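Long-range contact in regulator of nonsense transcripts 2 (Homo sapiens, PDB 4CEM), which takes part in nonsense-mediated mRNA decay as the factor UPF2, which carries three MIF4G domains: residues 66-71 with 100-105. Numbering follows the deposited sequence.
Sequences TEQQRD and ISDVNC
D102 and E67 join the two segments through a side chain that meets a backbone: the N-H of E67 donates to D102 OD1 over 2.8 Å, at an N-H...O angle of 153°. The donor stands above the carboxylate plane, 36° out of it. With CG anti to its carbonyl carbon (chi1 -73°), D102 directs its carboxylate to the turn at 66-67 and runs alongside the T66 side chain in the same direction. Beyond this bond, the contact shows how an ion pair between residues three apart in one turn can lie against a neighbouring helix. R70 holds E67 through two nitrogens, one to each oxygen, NH2 reaching OE1 at 3.1 Å in the guanidinium plane and NE reaching OE2, which is tilted from that plane, at 3.2 Å, each oxygen using its syn lone pair. A bend at chi3 brings the guanidinium edge-on to the E67 carboxylate, and its NH2 edge abuts N104 CB at 3.7 Å. C105 lies beside this pair, its CB 3.6 Å from E67 OE1, while its SG packs against the backbone of R70, 3.7 Å from CA. A leucine in place of R70 would probably leave the E67 carboxylate without its charged mate and free to turn beside C105. D102 also has a long, weak ion pair with K99. In this all-helical MIF4G domain, the contact joins the 3-10 turn leading into helix 70-79 to the beginning of helix 103-116, where V103 turns away to pack on helix 143-158.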
loop_
_atom_site.group_PDB
_atom_site.type_symbol
_atom_site.label_atom_id
_atom_site.label_comp_id
_atom_site.label_asym_id
_atom_site.label_seq_id
_atom_site.Cartn_x
_atom_site.Cartn_y
_atom_site.Cartn_z
ATOM N N THR A 66 -4.277 6.901 15.221
ATOM C CA THR A 66 -5.360 5.941 15.263
ATOM C C THR A 66 -6.661 6.585 14.817
ATOM O O THR A 66 -6.907 7.742 15.121
ATOM C CB THR A 66 -5.481 5.407 16.686
ATOM O OG1 THR A 66 -4.650 4.252 16.801
ATOM C CG2 THR A 66 -6.900 5.056 17.033
ATOM N N GLU A 67 -7.485 5.826 14.094
ATOM C CA GLU A 67 -8.717 6.352 13.509
ATOM C C GLU A 67 -9.601 7.012 14.552
ATOM O O GLU A 67 -10.153 8.075 14.315
ATOM C CB GLU A 67 -9.496 5.253 12.769
ATOM C CG GLU A 67 -10.824 5.701 12.139
ATOM C CD GLU A 67 -10.759 7.046 11.404
ATOM O OE1 GLU A 67 -9.861 7.265 10.560
ATOM O OE2 GLU A 67 -11.621 7.908 11.669
ATOM N N GLN A 68 -9.713 6.402 15.722
ATOM C CA GLN A 68 -10.590 6.950 16.757
ATOM C C GLN A 68 -9.987 8.185 17.453
ATOM O O GLN A 68 -10.579 8.718 18.396
ATOM C CB GLN A 68 -11.037 5.871 17.771
ATOM C CG GLN A 68 -10.057 4.733 18.046
ATOM C CD GLN A 68 -10.037 3.670 16.949
ATOM O OE1 GLN A 68 -8.970 3.291 16.450
ATOM N NE2 GLN A 68 -11.220 3.185 16.567
ATOM N N GLN A 69 -8.825 8.647 16.984
ATOM C CA GLN A 69 -8.270 9.926 17.429
ATOM C C GLN A 69 -8.385 11.039 16.388
ATOM O O GLN A 69 -7.930 12.163 16.630
ATOM C CB GLN A 69 -6.806 9.775 17.803
ATOM C CG GLN A 69 -6.522 8.694 18.815
ATOM C CD GLN A 69 -5.064 8.684 19.213
ATOM O OE1 GLN A 69 -4.343 7.724 18.933
ATOM N NE2 GLN A 69 -4.610 9.770 19.845
ATOM N N ARG A 70 -8.984 10.735 15.237
ATOM C CA ARG A 70 -9.091 11.710 14.150
ATOM C C ARG A 70 -9.495 13.082 14.661
ATOM O O ARG A 70 -8.847 14.080 14.346
ATOM C CB ARG A 70 -10.088 11.257 13.082
ATOM C CG ARG A 70 -10.262 12.263 11.944
ATOM C CD ARG A 70 -11.262 11.776 10.921
ATOM N NE ARG A 70 -10.718 10.630 10.196
ATOM C CZ ARG A 70 -10.344 10.627 8.916
ATOM N NH1 ARG A 70 -10.464 11.712 8.146
ATOM N NH2 ARG A 70 -9.849 9.509 8.402
ATOM N N ASP A 71 -10.570 13.124 15.442
ATOM C CA ASP A 71 -11.082 14.385 15.974
ATOM C C ASP A 71 -10.232 14.938 17.121
ATOM O O ASP A 71 -10.016 16.141 17.210
ATOM C CB ASP A 71 -12.528 14.217 16.452
ATOM C CG ASP A 71 -13.460 13.763 15.346
ATOM O OD1 ASP A 71 -13.416 14.343 14.237
ATOM O OD2 ASP A 71 -14.239 12.817 15.594
ATOM N N ILE A 100 -3.887 -1.090 8.792
ATOM C CA ILE A 100 -4.539 -0.845 7.514
ATOM C C ILE A 100 -5.633 0.219 7.664
ATOM O O ILE A 100 -5.726 1.131 6.853
ATOM C CB ILE A 100 -5.142 -2.155 6.959
ATOM C CG1 ILE A 100 -4.037 -3.190 6.670
ATOM C CG2 ILE A 100 -5.937 -1.887 5.695
ATOM C CD1 ILE A 100 -4.348 -4.590 7.176
ATOM N N SER A 101 -6.429 0.116 8.723
ATOM C CA SER A 101 -7.573 1.005 8.929
ATOM C C SER A 101 -7.227 2.400 9.471
ATOM O O SER A 101 -8.113 3.247 9.587
ATOM C CB SER A 101 -8.584 0.343 9.879
ATOM O OG SER A 101 -8.048 0.179 11.183
ATOM N N ASP A 102 -5.962 2.633 9.816
ATOM C CA ASP A 102 -5.536 3.906 10.401
ATOM C C ASP A 102 -4.917 4.872 9.379
ATOM O O ASP A 102 -4.751 6.057 9.677
ATOM C CB ASP A 102 -4.521 3.653 11.531
ATOM C CG ASP A 102 -5.159 3.069 12.791
ATOM O OD1 ASP A 102 -6.281 3.485 13.158
ATOM O OD2 ASP A 102 -4.518 2.204 13.429
ATOM N N VAL A 103 -4.574 4.380 8.187
ATOM C CA VAL A 103 -3.837 5.190 7.208
ATOM C C VAL A 103 -4.604 6.444 6.760
ATOM O O VAL A 103 -4.009 7.513 6.607
ATOM C CB VAL A 103 -3.429 4.365 5.975
ATOM C CG1 VAL A 103 -2.755 5.248 4.935
ATOM C CG2 VAL A 103 -2.508 3.223 6.375
ATOM N N ASN A 104 -5.916 6.333 6.570
ATOM C CA ASN A 104 -6.720 7.508 6.233
ATOM C C ASN A 104 -6.622 8.610 7.276
ATOM O O ASN A 104 -6.563 9.778 6.919
ATOM C CB ASN A 104 -8.189 7.141 6.020
ATOM C CG ASN A 104 -8.452 6.492 4.662
ATOM O OD1 ASN A 104 -7.710 6.696 3.697
ATOM N ND2 ASN A 104 -9.537 5.720 4.582
ATOM N N CYS A 105 -6.606 8.252 8.556
ATOM C CA CYS A 105 -6.438 9.254 9.610
ATOM C C CYS A 105 -5.085 9.950 9.489
ATOM O O CYS A 105 -5.009 11.181 9.515
ATOM C CB CYS A 105 -6.572 8.633 10.999
ATOM S SG CYS A 105 -6.405 9.834 12.340
#